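Local coordinates for Non-atp dependent l-selective hydantoinase (Arthrobacter aurescens, PDB 1GKR), which hydrolyses the ring of 5-substituted hydantoins, aryl-substituted ones in preference to alkyl-substituted ones, as a zinc-dependent cyclic amidase of the dihydropyrimidinase family, at residues K109-Q112 / A113-L117; Y72-F75 / E76-S79. One frame throughout, in Å; residues are numbered along the deposited sequence.

Contact 1 (K109-Q112 / A113-L117); sequences KKKQ and AGQRL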
# COMPACT_ATOMS: atom_id res chain seq x y z
N LYS A 109 -26.96 35.50 -13.80
CA LYS A 109 -25.64 35.81 -13.26
C LYS A 109 -24.66 36.09 -14.40
O LYS A 109 -23.82 36.97 -14.30
CB LYS A 109 -25.11 34.66 -12.39
CG LYS A 109 -23.82 35.03 -11.67
CD LYS A 109 -23.16 33.85 -10.95
CE LYS A 109 -23.67 33.71 -9.54
NZ LYS A 109 -22.61 33.16 -8.65
N LYS A 110 -24.80 35.36 -15.50
CA LYS A 110 -23.92 35.54 -16.64
C LYS A 110 -24.09 36.93 -17.26
O LYS A 110 -23.12 37.58 -17.65
CB LYS A 110 -24.23 34.48 -17.68
CG LYS A 110 -23.57 34.67 -19.02
CD LYS A 110 -23.89 33.46 -19.86
CE LYS A 110 -23.71 33.71 -21.34
NZ LYS A 110 -24.19 32.49 -22.07
N LYS A 111 -25.34 37.36 -17.34
CA LYS A 111 -25.69 38.65 -17.89
C LYS A 111 -25.07 39.73 -17.03
O LYS A 111 -24.36 40.61 -17.52
CB LYS A 111 -27.20 38.78 -17.92
CG LYS A 111 -27.75 40.03 -18.57
CD LYS A 111 -29.27 39.93 -18.56
CE LYS A 111 -29.96 41.30 -18.61
NZ LYS A 111 -31.42 41.15 -18.32
N GLN A 112 -25.32 39.65 -15.73
CA GLN A 112 -24.79 40.61 -14.78
C GLN A 112 -23.27 40.65 -14.78
O GLN A 112 -22.66 41.71 -14.96
CB GLN A 112 -25.28 40.24 -13.38
CG GLN A 112 -26.77 40.36 -13.22
CD GLN A 112 -27.15 41.72 -12.71
OE1 GLN A 112 -26.75 42.75 -13.28
NE2 GLN A 112 -27.92 41.74 -11.63
N ALA A 113 -22.67 39.49 -14.54
CA ALA A 113 -21.21 39.35 -14.50
C ALA A 113 -20.58 39.96 -15.74
O ALA A 113 -19.56 40.65 -15.65
CB ALA A 113 -20.84 37.88 -14.42
N GLY A 114 -21.19 39.72 -16.90
CA GLY A 114 -20.66 40.26 -18.13
C GLY A 114 -20.71 41.78 -18.23
O GLY A 114 -19.92 42.39 -18.94
N GLN A 115 -21.65 42.38 -17.51
CA GLN A 115 -21.79 43.83 -17.55
C GLN A 115 -20.94 44.55 -16.53
O GLN A 115 -20.63 45.73 -16.70
CB GLN A 115 -23.24 44.22 -17.32
CG GLN A 115 -24.21 43.75 -18.37
CD GLN A 115 -25.66 43.97 -17.93
OE1 GLN A 115 -26.59 43.65 -18.67
NE2 GLN A 115 -25.84 44.52 -16.73
N ARG A 116 -20.55 43.87 -15.46
CA ARG A 116 -19.78 44.56 -14.45
C ARG A 116 -18.37 44.09 -14.13
O ARG A 116 -17.60 44.85 -13.52
CB ARG A 116 -20.62 44.63 -13.17
CG ARG A 116 -21.86 45.50 -13.34
CD ARG A 116 -22.66 45.59 -12.07
NE ARG A 116 -23.53 44.44 -11.90
CZ ARG A 116 -23.59 43.72 -10.79
NH1 ARG A 116 -22.81 44.03 -9.75
NH2 ARG A 116 -24.44 42.69 -10.70
N LEU A 117 -18.02 42.88 -14.53
CA LEU A 117 -16.68 42.35 -14.26
C LEU A 117 -15.61 43.05 -15.08
O LEU A 117 -15.87 43.51 -16.20
CB LEU A 117 -16.65 40.85 -14.55
CG LEU A 117 -17.22 40.03 -13.40
CD1 LEU A 117 -17.39 38.58 -13.84
CD2 LEU A 117 -16.29 40.16 -12.20

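Contact 2 (Y72-F75 / E76-S79); sequences YGRF and ELDS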
# COMPACT_ATOMS: atom_id res chain seq x y z
N TYR A 72 -21.39 41.15 0.70
CA TYR A 72 -20.22 40.29 0.47
C TYR A 72 -19.22 40.77 -0.57
O TYR A 72 -18.03 40.87 -0.28
CB TYR A 72 -20.72 38.90 0.10
CG TYR A 72 -21.56 38.29 1.19
CD1 TYR A 72 -20.97 37.74 2.31
CD2 TYR A 72 -22.95 38.33 1.12
CE1 TYR A 72 -21.74 37.23 3.36
CE2 TYR A 72 -23.73 37.83 2.16
CZ TYR A 72 -23.12 37.28 3.28
OH TYR A 72 -23.87 36.77 4.32
N GLY A 73 -19.68 41.06 -1.78
CA GLY A 73 -18.79 41.54 -2.83
C GLY A 73 -19.52 42.01 -4.08
O GLY A 73 -20.63 41.54 -4.39
N ARG A 74 -18.90 42.93 -4.81
CA ARG A 74 -19.47 43.47 -6.05
C ARG A 74 -18.55 43.12 -7.22
O ARG A 74 -17.33 43.25 -7.12
CB ARG A 74 -19.58 45.01 -5.97
CG ARG A 74 -20.11 45.58 -4.67
CD ARG A 74 -21.63 45.58 -4.62
NE ARG A 74 -22.19 46.41 -5.68
CZ ARG A 74 -22.04 47.72 -5.75
NH1 ARG A 74 -21.34 48.35 -4.81
NH2 ARG A 74 -22.57 48.40 -6.76
N PHE A 75 -19.12 42.69 -8.34
CA PHE A 75 -18.30 42.36 -9.49
C PHE A 75 -17.34 43.49 -9.89
O PHE A 75 -16.16 43.23 -10.11
CB PHE A 75 -19.16 42.00 -10.70
CG PHE A 75 -19.88 40.68 -10.57
CD1 PHE A 75 -19.26 39.58 -9.99
CD2 PHE A 75 -21.18 40.54 -11.05
CE1 PHE A 75 -19.92 38.35 -9.90
CE2 PHE A 75 -21.84 39.32 -10.97
CZ PHE A 75 -21.22 38.22 -10.40
N GLU A 76 -17.83 44.73 -9.97
CA GLU A 76 -16.98 45.86 -10.37
C GLU A 76 -15.95 46.26 -9.35
O GLU A 76 -15.02 46.99 -9.68
CB GLU A 76 -17.77 47.12 -10.71
CG GLU A 76 -19.25 46.96 -10.88
CD GLU A 76 -19.95 46.79 -9.57
OE1 GLU A 76 -19.66 47.58 -8.65
OE2 GLU A 76 -20.80 45.87 -9.47
N LEU A 77 -16.10 45.82 -8.10
CA LEU A 77 -15.10 46.19 -7.11
C LEU A 77 -14.04 45.12 -6.95
O LEU A 77 -12.86 45.36 -7.20
CB LEU A 77 -15.75 46.48 -5.77
CG LEU A 77 -16.74 47.65 -5.84
CD1 LEU A 77 -17.22 47.99 -4.45
CD2 LEU A 77 -16.05 48.83 -6.50
N ASP A 78 -14.47 43.92 -6.56
CA ASP A 78 -13.55 42.81 -6.36
C ASP A 78 -12.79 42.41 -7.63
O ASP A 78 -11.64 41.98 -7.54
CB ASP A 78 -14.32 41.61 -5.81
CG ASP A 78 -14.95 41.90 -4.47
OD1 ASP A 78 -15.68 42.90 -4.38
OD2 ASP A 78 -14.71 41.13 -3.52
N SER A 79 -13.41 42.53 -8.80
CA SER A 79 -12.69 42.17 -10.00
C SER A 79 -11.51 43.13 -10.20
O SER A 79 -10.58 42.85 -10.95
CB SER A 79 -13.62 42.14 -11.22
OG SER A 79 -13.88 43.42 -11.73
O HOH W 1 -15.56 41.98 -0.93

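Contact 1 (K109-Q112 / A113-L117)
The guanidinium group of Arg116 is met at its edge by the Gln112 amide: the amide carbon CD lies in the guanidinium plane, OE1 sits close to it, and the two flat groups are turned 69° apart. The two side chains run alongside each other one helical turn apart, and Arg116 NH2 gives OE1 of Gln112 a weak hydrogen bond of 3.5 Å, fairly straight at 160°. A sharp bend at chi2 of Gln112 (-92°) brings the amide round beside the arginine. The charge of Arg116 is answered more firmly by Glu76 and Asp65, so Gln112 is a minor partner. Beside this pair, Lys111 and Gln115 also run together, CG of Lys111 lying 3.8 Å from OE1 of Gln115. The backbone shows the helix running out: O of Gln112 takes N of Gln115 at 2.8 Å and N of Arg116 at 3.1 Å, i+3 and i+4 bonds on one carbonyl, and Leu117 leaves helical geometry. Helix 103-116 links the parallel strands 87-92 and 120-123 in a beta-alpha-beta unit; Ala113 rests on Phe121 of the second strand and on Phe75 of helix 75-85.

Contact 2 (Y72-F75 / E76-S79)
Arg74 folds back over Glu76 because its chain turns at both chi2 (-83°) and chi3 (-62°), while Glu76, bent at chi2 (75°), curls its carboxylate toward the start of the helix. OE1 of Glu76 consequently lies over one face of the Arg74 guanidinium, nearer its border than its middle and 3.6 Å from NH2. Because the oxygen stands off the plane, this salt bridge is electrostatic and not a hydrogen bond; the other carboxylate oxygen, OE2, is taken by Arg116. The aliphatic part of Arg74 runs alongside Leu77, its CG lying 3.8 Å from CD1 of the leucine. With an alanine here instead of Arg74, Glu76 would probably lose one of its two positive neighbours, and the flank of Leu77 its aliphatic cover.

Arg74 stands at the N-cap position, and its backbone bonds on both sides. Arg74 N donates to Asp78 OD1 at 3.2 Å, from above the carboxylate plane, and Arg74 O accepts Leu77 N and Asp78 N, both at 3.0 Å. Asp78 is held from several sides: OD1 also receives Leu408 N, and OD2 bonds His313 and a water that bridges to O of Tyr72. At the next residue, O of Phe75 is gripped from opposite faces of its plane by OG of Ser79 (2.8 Å) and N of Ser79 (3.1 Å), a serine hydroxyl folded back on its own helix; OG is also hydrogen-bonded to Lys118 N.

At this helix start, then, a carboxylate from the first turn reaches back to the backbone N-H of the N-cap residue. The helix so opened follows strand 51-62, which carries the zinc ligands His60 and His62 of this metallo-dependent hydrolase.

In the fold
Contact 2 precedes contact 1 along the chain: residues 72-79 open helix 75-85, which follows strand 51-62, whereas residues 109-117 close helix 103-116, which follows strand 87-92. Their centres lie 11 Å apart on the same side of the chain's centre, within the TIM-barrel amidohydrolase domain, so that the start of one helix meets the end of the next. A salt bridge of 2.7 Å between Arg116 NH1 and Glu76 OE2 joins them, and beside it Leu117 packs on Phe75 and Ser79. The two contacts thus tie together successive helices outside the barrel strands, whose ends carry the zinc site; neither touches another subunit of the tetramer.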